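Local coordinates for enoyl-CoA hydratase/isomerase family protein (Ruegeria pomeroyi, PDB 3L3S) that belongs to the crotonase superfamily and probably acts on acyl-CoA thioesters in fatty acid metabolism, perhaps as a hydro-lyase, at residues 22-27 with 32-37; 104-109 with 203-208; 137-142 with 150-155; 217-222 with 232-237; 95-100 with 123-128. One frame throughout, in Å; residues are numbered along the deposited sequence.

Contact 1: 22-27 with 32-37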
# COMPACT_ATOMS: atom_id res chain seq x y z
N LEU B 22 -23.91 11.80 14.67
CA LEU B 22 -24.83 11.81 13.54
C LEU B 22 -26.29 11.48 13.91
O LEU B 22 -26.57 10.43 14.49
CB LEU B 22 -24.33 10.81 12.47
CG LEU B 22 -23.41 11.23 11.31
CD1 LEU B 22 -22.16 11.95 11.78
CD2 LEU B 22 -23.06 10.00 10.51
N GLY B 23 -27.19 12.40 13.60
CA GLY B 23 -28.60 12.19 13.89
C GLY B 23 -29.31 11.43 12.77
O GLY B 23 -28.66 10.69 12.01
N ARG B 24 -30.63 11.62 12.67
CA ARG B 24 -31.48 10.98 11.65
C ARG B 24 -31.42 9.45 11.73
O ARG B 24 -31.21 8.76 10.71
CB ARG B 24 -31.15 11.49 10.23
CG ARG B 24 -31.54 12.92 9.93
CD ARG B 24 -33.00 13.03 9.47
NE ARG B 24 -33.34 14.37 8.98
CZ ARG B 24 -33.66 15.40 9.75
NH1 ARG B 24 -33.70 15.27 11.07
NH2 ARG B 24 -33.96 16.57 9.20
N ALA B 25 -31.57 8.94 12.95
CA ALA B 25 -31.58 7.51 13.27
C ALA B 25 -32.63 6.76 12.44
O ALA B 25 -33.67 7.34 12.11
CB ALA B 25 -31.85 7.34 14.77
N PRO B 26 -32.37 5.49 12.06
CA PRO B 26 -31.19 4.65 12.28
C PRO B 26 -30.09 4.66 11.22
O PRO B 26 -28.92 4.44 11.55
CB PRO B 26 -31.81 3.26 12.39
CG PRO B 26 -32.86 3.32 11.33
CD PRO B 26 -33.49 4.68 11.54
N ALA B 27 -30.46 4.94 9.97
CA ALA B 27 -29.55 4.95 8.82
C ALA B 27 -28.51 6.07 8.76
O ALA B 27 -27.53 5.94 8.02
CB ALA B 27 -30.36 4.89 7.53
N ARG B 32 -28.32 16.20 1.66
CA ARG B 32 -27.64 17.47 1.38
C ARG B 32 -27.53 18.34 2.63
O ARG B 32 -26.49 18.97 2.87
CB ARG B 32 -28.33 18.19 0.21
CG ARG B 32 -27.62 19.46 -0.28
CD ARG B 32 -26.16 19.24 -0.70
NE ARG B 32 -25.45 20.51 -0.83
CZ ARG B 32 -24.84 21.14 0.17
NH1 ARG B 32 -24.82 20.62 1.39
NH2 ARG B 32 -24.26 22.31 -0.05
N ALA B 33 -28.55 18.27 3.49
CA ALA B 33 -28.60 19.04 4.73
C ALA B 33 -27.67 18.46 5.81
O ALA B 33 -27.25 19.18 6.71
CB ALA B 33 -30.04 19.11 5.25
N MSE B 34 -27.37 17.16 5.70
CA MSE B 34 -26.49 16.47 6.65
C MSE B 34 -25.03 16.77 6.29
O MSE B 34 -24.21 17.00 7.17
CB MSE B 34 -26.76 14.96 6.66
CG MSE B 34 -25.84 14.11 7.55
SE MSE B 34 -25.98 14.44 9.47
CE MSE B 34 -27.16 12.96 9.90
N ILE B 35 -24.74 16.78 4.98
CA ILE B 35 -23.41 17.08 4.46
C ILE B 35 -23.05 18.53 4.83
O ILE B 35 -21.94 18.78 5.28
CB ILE B 35 -23.35 16.85 2.93
CG1 ILE B 35 -23.43 15.35 2.64
CG2 ILE B 35 -22.08 17.46 2.31
CD1 ILE B 35 -23.84 15.01 1.22
N ALA B 36 -24.02 19.43 4.71
CA ALA B 36 -23.83 20.85 5.04
C ALA B 36 -23.60 21.03 6.53
O ALA B 36 -22.69 21.76 6.93
CB ALA B 36 -25.04 21.68 4.58
N ALA B 37 -24.36 20.29 7.35
CA ALA B 37 -24.24 20.33 8.81
C ALA B 37 -22.89 19.78 9.26
O ALA B 37 -22.25 20.35 10.15
CB ALA B 37 -25.36 19.53 9.46
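The selenomethionine Met-34 reaches from the first turn of helix 32-45 to the backbone of Gly-23, just past the end of strand 17-22. This is the strand-to-helix link of the first beta-alpha-beta crossover in the crotonase fold, since strand 17-22 runs on through the helix to the parallel strand 53-58. Met-34 CG stands anti to the backbone N (chi1 177°), which carries the side chain off the helix. The chain then bends at chi2 (66°) and again at chi3 (98°), and this second bend lays the terminal methyl against the loop. CE comes end-on at the peptide groups around Gly-23, with the carbonyl oxygen Gly-23 O 3.4 Å from Met-34 CE and the amide Gly-23 N 3.7 Å from it. That oxygen is hydrogen-bonded to His-28 ND1 of the same loop; the methyl adds only van der Waals contact. Leu-22 stands beside the same methyl, its CG 4.4 Å from Met-34 CE. On the exposed side Arg-24 takes part only through the root of its side chain: Arg-24 CB lies 4.3 Å from Met-34 CE.

Contact 2: 104-109 with 203-208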
# COMPACT_ATOMS: atom_id res chain seq x y z
N PRO B 104 -5.97 19.16 9.55
CA PRO B 104 -4.78 19.14 10.41
C PRO B 104 -4.99 18.49 11.78
O PRO B 104 -4.07 17.90 12.33
CB PRO B 104 -4.45 20.62 10.57
CG PRO B 104 -4.94 21.21 9.31
CD PRO B 104 -6.26 20.55 9.14
N LYS B 105 -6.22 18.60 12.30
CA LYS B 105 -6.60 18.02 13.60
C LYS B 105 -7.06 16.57 13.41
O LYS B 105 -7.73 16.26 12.42
CB LYS B 105 -7.71 18.86 14.24
CG LYS B 105 -7.22 20.23 14.63
CD LYS B 105 -8.29 21.15 15.14
CE LYS B 105 -7.76 22.59 15.09
NZ LYS B 105 -8.69 23.54 15.75
N PRO B 106 -6.66 15.65 14.32
CA PRO B 106 -7.04 14.22 14.22
C PRO B 106 -8.53 13.94 14.19
O PRO B 106 -9.30 14.54 14.94
CB PRO B 106 -6.42 13.61 15.48
CG PRO B 106 -5.24 14.45 15.72
CD PRO B 106 -5.76 15.85 15.47
N THR B 107 -8.93 13.11 13.24
CA THR B 107 -10.32 12.71 13.06
C THR B 107 -10.45 11.19 13.30
O THR B 107 -9.69 10.40 12.74
CB THR B 107 -10.85 13.10 11.67
OG1 THR B 107 -10.07 12.44 10.66
CG2 THR B 107 -10.74 14.63 11.46
N ILE B 108 -11.35 10.81 14.20
CA ILE B 108 -11.56 9.40 14.56
C ILE B 108 -13.01 8.98 14.37
O ILE B 108 -13.93 9.62 14.87
CB ILE B 108 -11.17 9.13 16.06
CG1 ILE B 108 -9.72 9.54 16.33
CG2 ILE B 108 -11.35 7.64 16.40
CD1 ILE B 108 -9.40 9.83 17.77
N ALA B 109 -13.19 7.85 13.69
CA ALA B 109 -14.51 7.29 13.46
C ALA B 109 -14.79 6.11 14.41
O ALA B 109 -13.95 5.22 14.57
CB ALA B 109 -14.63 6.85 12.02
N GLY B 203 -8.71 11.69 23.97
CA GLY B 203 -8.37 12.53 25.12
C GLY B 203 -6.88 12.72 25.32
O GLY B 203 -6.43 13.83 25.63
N ALA B 204 -6.11 11.65 25.10
CA ALA B 204 -4.64 11.65 25.21
C ALA B 204 -4.05 12.45 24.05
O ALA B 204 -3.08 13.19 24.24
CB ALA B 204 -4.09 10.23 25.22
N LEU B 205 -4.67 12.34 22.87
CA LEU B 205 -4.26 13.07 21.67
C LEU B 205 -4.48 14.57 21.87
O LEU B 205 -3.64 15.38 21.46
CB LEU B 205 -5.04 12.61 20.44
CG LEU B 205 -4.34 11.70 19.42
CD1 LEU B 205 -5.34 11.34 18.34
CD2 LEU B 205 -3.13 12.41 18.83
N ALA B 206 -5.57 14.91 22.55
CA ALA B 206 -5.93 16.29 22.87
C ALA B 206 -5.03 16.90 23.95
O ALA B 206 -4.86 18.12 24.00
CB ALA B 206 -7.39 16.34 23.33
N ALA B 207 -4.45 16.05 24.79
CA ALA B 207 -3.58 16.43 25.90
C ALA B 207 -2.10 16.71 25.56
O ALA B 207 -1.38 17.28 26.39
CB ALA B 207 -3.67 15.38 27.01
N ARG B 208 -1.66 16.33 24.36
CA ARG B 208 -0.26 16.56 23.95
C ARG B 208 -0.05 17.96 23.39
O ARG B 208 -1.01 18.70 23.17
CB ARG B 208 0.23 15.54 22.90
CG ARG B 208 -0.71 14.41 22.61
CD ARG B 208 -0.08 13.05 22.69
NE ARG B 208 0.62 12.80 23.94
CZ ARG B 208 0.78 11.60 24.49
NH1 ARG B 208 0.30 10.51 23.91
NH2 ARG B 208 1.44 11.50 25.64
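Leu-205 pushes one methyl into the corner formed by Pro-106 and Ile-108. Its CD1 rests on the proline ring, 3.8 Å from Pro-106 CB, and Pro-106 CG follows at 4.1 Å from the same Leu-205 CD1. The two side chains meet at a slant, so that a single branch of the leucine presses on one side of the ring. Roughly at right angles to this approach, Ile-108 CD1 closes the corner 4.4 Å from Leu-205 CD1. Pro-106 and Ile-108 can share a partner because they lie two residues apart on an extended backbone: both CB atoms face the helix, whereas Thr-107 between them faces the other way. With chi1 at -104° Leu-205 stands well off a staggered position, and its long arm leans out to bring CD1 in front of the strand.

All three residues are buried and the touch is wholly apolar. The strand is held in the sheet alongside: the backbones of Pro-106 and Ile-108 bond to Leu-54 of the adjacent strand, and Thr-107 OG1 bonds to Asp-127 N. At the other end of the contact, where the helix runs out, Leu-205 O receives Gln-210 NE2 and Ala-206 O pairs with His-52 ND1. Leu-205 also packs on Val-53 and on Leu-169 of the second subunit.

Helix 194-207 thus lies over the middle of the six-stranded sheet, on strands 53-58 and 107-111, while Leu-213 and Leu-217 of helix 210-223 also pack on Pro-106.

Contact 3: 137-142 with 150-155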
# COMPACT_ATOMS: atom_id res chain seq x y z
N PHE B 137 -18.97 -3.88 6.48
CA PHE B 137 -18.52 -2.86 5.53
C PHE B 137 -18.93 -3.21 4.11
O PHE B 137 -18.74 -4.34 3.66
CB PHE B 137 -16.99 -2.70 5.64
CG PHE B 137 -16.50 -2.50 7.05
CD1 PHE B 137 -16.44 -1.21 7.61
CD2 PHE B 137 -16.19 -3.60 7.87
CE1 PHE B 137 -16.08 -1.02 8.97
CE2 PHE B 137 -15.83 -3.43 9.23
CZ PHE B 137 -15.78 -2.15 9.78
N CYS B 138 -19.43 -2.21 3.39
CA CYS B 138 -19.90 -2.45 2.04
C CYS B 138 -19.81 -1.27 1.09
O CYS B 138 -19.73 -0.11 1.51
CB CYS B 138 -21.37 -2.90 2.12
SG CYS B 138 -22.11 -3.43 0.58
N LEU B 139 -19.80 -1.62 -0.20
CA LEU B 139 -19.82 -0.71 -1.34
C LEU B 139 -20.84 -1.42 -2.27
O LEU B 139 -20.44 -2.14 -3.19
CB LEU B 139 -18.44 -0.57 -2.00
CG LEU B 139 -17.31 0.23 -1.34
CD1 LEU B 139 -16.13 0.37 -2.30
CD2 LEU B 139 -17.79 1.61 -0.91
N PRO B 140 -22.16 -1.19 -2.07
CA PRO B 140 -23.27 -1.80 -2.82
C PRO B 140 -23.78 -1.26 -4.17
O PRO B 140 -24.86 -1.67 -4.60
CB PRO B 140 -24.39 -1.79 -1.79
CG PRO B 140 -24.23 -0.43 -1.19
CD PRO B 140 -22.72 -0.24 -1.06
N GLY B 141 -23.02 -0.39 -4.82
CA GLY B 141 -23.44 0.20 -6.09
C GLY B 141 -23.88 -0.67 -7.25
O GLY B 141 -24.91 -0.40 -7.89
N VAL B 142 -23.11 -1.73 -7.52
CA VAL B 142 -23.39 -2.67 -8.61
C VAL B 142 -24.75 -3.37 -8.53
O VAL B 142 -25.38 -3.66 -9.55
CB VAL B 142 -22.27 -3.72 -8.74
CG1 VAL B 142 -21.04 -3.08 -9.37
CG2 VAL B 142 -21.92 -4.31 -7.38
N THR B 150 -17.22 7.74 -6.07
CA THR B 150 -16.71 8.67 -5.05
C THR B 150 -16.31 7.97 -3.74
O THR B 150 -15.27 8.29 -3.20
CB THR B 150 -17.62 9.93 -4.85
OG1 THR B 150 -18.99 9.55 -4.66
CG2 THR B 150 -17.51 10.85 -6.04
N PRO B 151 -17.11 6.97 -3.24
CA PRO B 151 -16.66 6.34 -2.00
C PRO B 151 -15.39 5.51 -2.15
O PRO B 151 -14.61 5.43 -1.20
CB PRO B 151 -17.86 5.49 -1.59
CG PRO B 151 -18.98 6.29 -2.06
CD PRO B 151 -18.54 6.64 -3.44
N ALA B 152 -15.14 5.00 -3.37
CA ALA B 152 -13.94 4.20 -3.63
C ALA B 152 -12.65 5.04 -3.65
O ALA B 152 -11.55 4.48 -3.56
CB ALA B 152 -14.07 3.39 -4.91
N VAL B 153 -12.79 6.36 -3.73
CA VAL B 153 -11.66 7.29 -3.72
C VAL B 153 -11.01 7.28 -2.33
O VAL B 153 -9.81 7.01 -2.22
CB VAL B 153 -12.09 8.73 -4.12
CG1 VAL B 153 -10.94 9.73 -3.96
CG2 VAL B 153 -12.56 8.75 -5.55
N ALA B 154 -11.80 7.51 -1.29
CA ALA B 154 -11.30 7.51 0.07
C ALA B 154 -10.93 6.10 0.54
O ALA B 154 -9.92 5.94 1.23
CB ALA B 154 -12.32 8.13 1.02
N VAL B 155 -11.70 5.09 0.12
CA VAL B 155 -11.45 3.69 0.47
C VAL B 155 -10.14 3.17 -0.16
O VAL B 155 -9.36 2.49 0.51
CB VAL B 155 -12.66 2.75 0.08
CG1 VAL B 155 -12.38 1.30 0.47
CG2 VAL B 155 -13.92 3.19 0.80
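Leu-139, the first residue after the short strand 137-138, spreads its two methyls over helix 150-155. Its CG lies anti to the carbonyl carbon and beside the backbone N (chi1 -74°), and with chi2 at -172° the fork opens toward the helix, giving each methyl its own neighbour. CD2 takes Pro-151, with Leu-139 CD2 3.9 Å from Pro-151 CB. The leucine meets the pyrrolidine at an angle instead of lying flat along it, so CB, close to the main chain, carries the touch and the CG corner of the ring stands farther off. CD1 points to the next residue and ends 4.5 Å from Ala-152 CB, a looser approach.

A turn further along, Val-155 has its CB directed at 137-142 as well. Val-155 CG2 lies 4.5 Å from Leu-139 CD2, a marginal approach, so Pro-151 and Ala-152, with Val-155 a turn on, make the surface the fork faces. That turn is held by Val-155 N donating to Pro-151 O over 3.2 Å. Leu-139 also touches Leu-120 of helix 118-124 and Met-167 of helix 161-170. Val-153 and Ala-154, on another side of helix 150-155, pack on His-223 and Tyr-232 of the third subunit.

Cys-148, in the loop joining the two segments, is a cysteinesulfonic acid in this crystal. A strand-loop-helix unit of this kind, rising from the small parallel sheet 62-64, 114-116 and 137-138, belongs to the crotonase fold.

Contact 4: 217-222 with 232-237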
# COMPACT_ATOMS: atom_id res chain seq x y z
N LEU B 217 0.81 16.09 11.32
CA LEU B 217 -0.24 15.38 10.60
C LEU B 217 -0.39 15.93 9.19
O LEU B 217 -0.52 15.17 8.23
CB LEU B 217 -1.60 15.51 11.31
CG LEU B 217 -2.47 14.26 11.53
CD1 LEU B 217 -3.82 14.72 11.99
CD2 LEU B 217 -2.64 13.36 10.30
N GLU B 218 -0.34 17.26 9.09
CA GLU B 218 -0.47 17.96 7.81
C GLU B 218 0.66 17.58 6.86
O GLU B 218 0.42 17.23 5.71
CB GLU B 218 -0.51 19.47 8.03
CG GLU B 218 -0.92 20.28 6.82
CD GLU B 218 -1.41 21.67 7.20
OE1 GLU B 218 -0.66 22.39 7.90
OE2 GLU B 218 -2.54 22.02 6.81
N THR B 219 1.88 17.55 7.41
CA THR B 219 3.08 17.19 6.65
C THR B 219 3.02 15.73 6.18
O THR B 219 3.38 15.45 5.04
CB THR B 219 4.34 17.45 7.50
OG1 THR B 219 4.36 18.84 7.88
CG2 THR B 219 5.61 17.14 6.75
N LEU B 220 2.48 14.84 7.03
CA LEU B 220 2.35 13.41 6.72
C LEU B 220 1.43 13.17 5.51
O LEU B 220 1.78 12.42 4.60
CB LEU B 220 1.86 12.62 7.95
CG LEU B 220 1.42 11.14 7.90
CD1 LEU B 220 2.51 10.21 7.35
CD2 LEU B 220 0.99 10.70 9.30
N ASN B 221 0.29 13.86 5.50
CA ASN B 221 -0.70 13.77 4.43
C ASN B 221 -0.14 14.29 3.11
O ASN B 221 -0.33 13.66 2.06
CB ASN B 221 -1.97 14.54 4.80
CG ASN B 221 -2.75 13.89 5.93
OD1 ASN B 221 -2.77 12.66 6.06
ND2 ASN B 221 -3.39 14.72 6.75
N ARG B 222 0.57 15.41 3.19
CA ARG B 222 1.17 16.04 2.02
C ARG B 222 2.29 15.24 1.37
O ARG B 222 2.33 15.11 0.15
CB ARG B 222 1.68 17.43 2.38
CG ARG B 222 0.59 18.47 2.56
CD ARG B 222 1.15 19.79 3.05
NE ARG B 222 0.21 20.90 2.79
CZ ARG B 222 0.20 22.06 3.45
NH1 ARG B 222 1.07 22.30 4.43
NH2 ARG B 222 -0.66 23.00 3.10
N TYR B 232 11.18 14.35 1.81
CA TYR B 232 12.20 14.70 2.79
C TYR B 232 12.50 16.21 2.75
O TYR B 232 12.81 16.80 3.78
CB TYR B 232 13.48 13.89 2.58
CG TYR B 232 13.47 12.54 3.28
CD1 TYR B 232 13.32 12.46 4.68
CD2 TYR B 232 13.61 11.35 2.55
CE1 TYR B 232 13.30 11.20 5.35
CE2 TYR B 232 13.59 10.08 3.20
CZ TYR B 232 13.43 10.02 4.60
OH TYR B 232 13.38 8.80 5.25
N ALA B 233 12.33 16.84 1.59
CA ALA B 233 12.55 18.29 1.44
C ALA B 233 11.48 19.06 2.22
O ALA B 233 11.76 20.10 2.82
CB ALA B 233 12.51 18.69 -0.02
N LEU B 234 10.26 18.51 2.23
CA LEU B 234 9.15 19.12 2.95
C LEU B 234 9.26 18.82 4.44
O LEU B 234 9.26 19.74 5.27
CB LEU B 234 7.82 18.60 2.43
CG LEU B 234 6.56 19.16 3.10
CD1 LEU B 234 6.24 20.53 2.57
CD2 LEU B 234 5.39 18.22 2.85
N ALA B 235 9.43 17.54 4.74
CA ALA B 235 9.50 17.03 6.10
C ALA B 235 10.63 17.49 7.02
O ALA B 235 10.37 17.75 8.20
CB ALA B 235 9.42 15.52 6.07
N THR B 236 11.86 17.62 6.50
CA THR B 236 13.01 18.01 7.31
C THR B 236 12.90 19.34 8.07
O THR B 236 13.18 19.35 9.28
CB THR B 236 14.37 17.85 6.55
OG1 THR B 236 14.47 16.51 6.06
CG2 THR B 236 15.55 18.14 7.44
N PRO B 237 12.48 20.46 7.41
CA PRO B 237 12.38 21.72 8.17
C PRO B 237 11.24 21.64 9.20
O PRO B 237 11.32 22.25 10.28
CB PRO B 237 12.07 22.76 7.10
CG PRO B 237 12.74 22.21 5.92
CD PRO B 237 12.34 20.77 5.97
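Leu-234 and Thr-219 give up most of the surface lost here, with Arg-222 next. Leu-234 CG is anti to the backbone N (chi1 180°), and from there the side chain extends across to helix 210-223, where its CD2 settles between two residues three apart on that helix. Leu-234 CD2 lies 3.8 Å from Arg-222 CB and 4.1 Å from Thr-219 CG2. Thr-219 and Leu-234 run past each other in opposite senses, side against side. Arg-222 contributes its CB, while the extended remainder leads off toward the exposed side, where NH1 and Glu-218 OE1 form only a long ion pair.

The two helices form an antiparallel helical hairpin in the C-terminal part of this crotonase-superfamily chain, the local axes 10.0 Å apart and 172° from each other in direction.

Thr-219 has its methyl anti to the backbone N, aimed at the other helix: Thr-219 CG2 reaches Ala-235 CA at 3.9 Å, with Ala-235 CB slightly farther. The same rotamer keeps OG1 beside its own backbone, where it bonds to Arg-215 O and leaves the interface apolar. On the opposite flank of helix 228-244, Thr-236 OG1 donates to Tyr-232 O over 2.8 Å. That carbonyl also receives Thr-236 N, from the other face of its plane. Thr-236 OG1 and Tyr-232 OH further bond to Ser-94 OG and Gln-121 NE2 of the second subunit, respectively.

Contact 5: 95-100 with 123-128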
# COMPACT_ATOMS: atom_id res chain seq x y z
N ALA B 95 -16.36 17.84 -1.38
CA ALA B 95 -15.72 18.98 -0.71
C ALA B 95 -15.57 18.73 0.79
O ALA B 95 -14.59 19.17 1.40
CB ALA B 95 -16.50 20.27 -0.97
N LEU B 96 -16.53 18.00 1.37
CA LEU B 96 -16.52 17.65 2.79
C LEU B 96 -15.45 16.60 3.06
O LEU B 96 -14.57 16.80 3.91
CB LEU B 96 -17.89 17.11 3.22
CG LEU B 96 -18.04 16.26 4.50
CD1 LEU B 96 -17.90 17.10 5.75
CD2 LEU B 96 -19.37 15.54 4.48
N MSE B 97 -15.48 15.55 2.25
CA MSE B 97 -14.55 14.43 2.37
C MSE B 97 -13.09 14.81 2.16
O MSE B 97 -12.21 14.24 2.79
CB MSE B 97 -14.95 13.30 1.42
CG MSE B 97 -16.36 12.79 1.63
SE MSE B 97 -16.61 12.00 3.35
CE MSE B 97 -18.53 11.65 3.26
N LEU B 98 -12.87 15.83 1.32
CA LEU B 98 -11.54 16.35 1.02
C LEU B 98 -11.02 17.07 2.27
O LEU B 98 -10.00 16.68 2.83
CB LEU B 98 -11.59 17.33 -0.15
CG LEU B 98 -10.72 17.12 -1.40
CD1 LEU B 98 -10.95 18.28 -2.38
CD2 LEU B 98 -9.24 16.99 -1.04
N ASP B 99 -11.81 18.05 2.72
CA ASP B 99 -11.54 18.86 3.92
C ASP B 99 -11.32 18.03 5.19
O ASP B 99 -10.53 18.42 6.04
CB ASP B 99 -12.73 19.80 4.18
CG ASP B 99 -12.60 21.14 3.49
OD1 ASP B 99 -11.75 21.32 2.58
OD2 ASP B 99 -13.38 22.04 3.88
N LEU B 100 -12.05 16.92 5.29
CA LEU B 100 -11.98 15.99 6.43
C LEU B 100 -10.71 15.13 6.43
O LEU B 100 -10.13 14.87 7.49
CB LEU B 100 -13.25 15.12 6.47
CG LEU B 100 -13.40 14.08 7.59
CD1 LEU B 100 -13.45 14.78 8.95
CD2 LEU B 100 -14.63 13.23 7.36
N MSE B 123 -16.00 7.24 6.99
CA MSE B 123 -15.16 6.48 7.90
C MSE B 123 -13.73 6.42 7.31
O MSE B 123 -12.76 6.71 8.01
CB MSE B 123 -15.73 5.08 8.06
CG MSE B 123 -15.16 4.31 9.22
SE MSE B 123 -14.96 2.42 8.83
CE MSE B 123 -13.58 2.68 7.49
N ALA B 124 -13.64 6.11 6.02
CA ALA B 124 -12.37 6.02 5.32
C ALA B 124 -11.62 7.35 5.25
O ALA B 124 -10.40 7.35 5.23
CB ALA B 124 -12.56 5.45 3.93
N ALA B 125 -12.37 8.46 5.28
CA ALA B 125 -11.80 9.81 5.24
C ALA B 125 -11.22 10.24 6.59
O ALA B 125 -10.44 11.19 6.67
CB ALA B 125 -12.83 10.82 4.76
N CYS B 126 -11.60 9.53 7.66
CA CYS B 126 -11.08 9.82 8.99
C CYS B 126 -9.66 9.26 9.11
O CYS B 126 -9.32 8.30 8.41
CB CYS B 126 -11.97 9.24 10.09
SG CYS B 126 -13.61 10.02 10.24
N ASP B 127 -8.82 9.86 9.96
CA ASP B 127 -7.44 9.41 10.17
C ASP B 127 -7.43 8.02 10.81
O ASP B 127 -6.69 7.13 10.38
CB ASP B 127 -6.67 10.39 11.06
CG ASP B 127 -6.49 11.75 10.42
OD1 ASP B 127 -6.11 11.82 9.24
OD2 ASP B 127 -6.72 12.76 11.12
N LEU B 128 -8.27 7.86 11.84
CA LEU B 128 -8.40 6.59 12.56
C LEU B 128 -9.85 6.05 12.55
O LEU B 128 -10.81 6.79 12.34
CB LEU B 128 -7.88 6.73 13.99
CG LEU B 128 -6.45 7.25 14.20
CD1 LEU B 128 -6.14 7.40 15.68
CD2 LEU B 128 -5.44 6.33 13.52
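The methyl of Ala-125 is the bump of this contact, and helix 84-101 supplies the hollow. Three corners meet it from the helix side: the carbonyl oxygen Met-97 O at 4.0 Å from Ala-125 CB, the selenium Met-97 SE at 4.2 Å from that CB, and the leucine methyl Leu-100 CD2 at 4.0 Å. Met-97 and Leu-100 are one helical turn apart, so the hollow is a stretch of groove on the helix, floored by the backbone and walled by two side chains. Leu-100 builds its wall with CG anti to the backbone N (chi1 -179°), which turns the fork toward 123-128.

Cys-126 has its CB directed away from the helix, yet its sulfur stays beside the leucine fork, with Cys-126 SG 4.4 Å from Leu-100 CD2. Small residues let the chain come in close at this point, where Met-97 CA and Ala-125 CA are 6.1 Å apart. The place is near the centre of the chain, where helix 118-124 gives way to strand 128-131 of the large sheet.

Around it, Met-123 O and Cys-126 O both accept from Arg-162 of the second subunit, and Met-97 packs on Tyr-232 of the third. The side-chain touches are between carbon, sulfur and selenium, with backbone oxygens close by but no hydrogen bond between the segments, consistent with fit and burial holding them, while those two carbonyls serve the second subunit.

How the contacts relate
Contact 5, centred about 4 Å from the chain's centre, is the hub and touches all four others: Ile-35 meets Leu-96 (contact 1), Phe-137 meets Met-123 (contact 3), Leu-217 meets Asp-127 (contact 4), and Ala-109 N probably bonds to Leu-128 O (contact 2). Along the chain contact 1 comes first, contacts 2 and 5 interleave, contact 3 falls between the segments of contact 2, and contact 4 is last. Contact 2 includes strand 107-111, contact 5 the start of its neighbour 128-131. Contacts 1 and 4 lie on opposite sides of the chain's centre, centres about 34 Å apart. Contacts 2, 4 and 5 meet the second subunit and contacts 3 and 5 the third, so core and trimer interface are continuous.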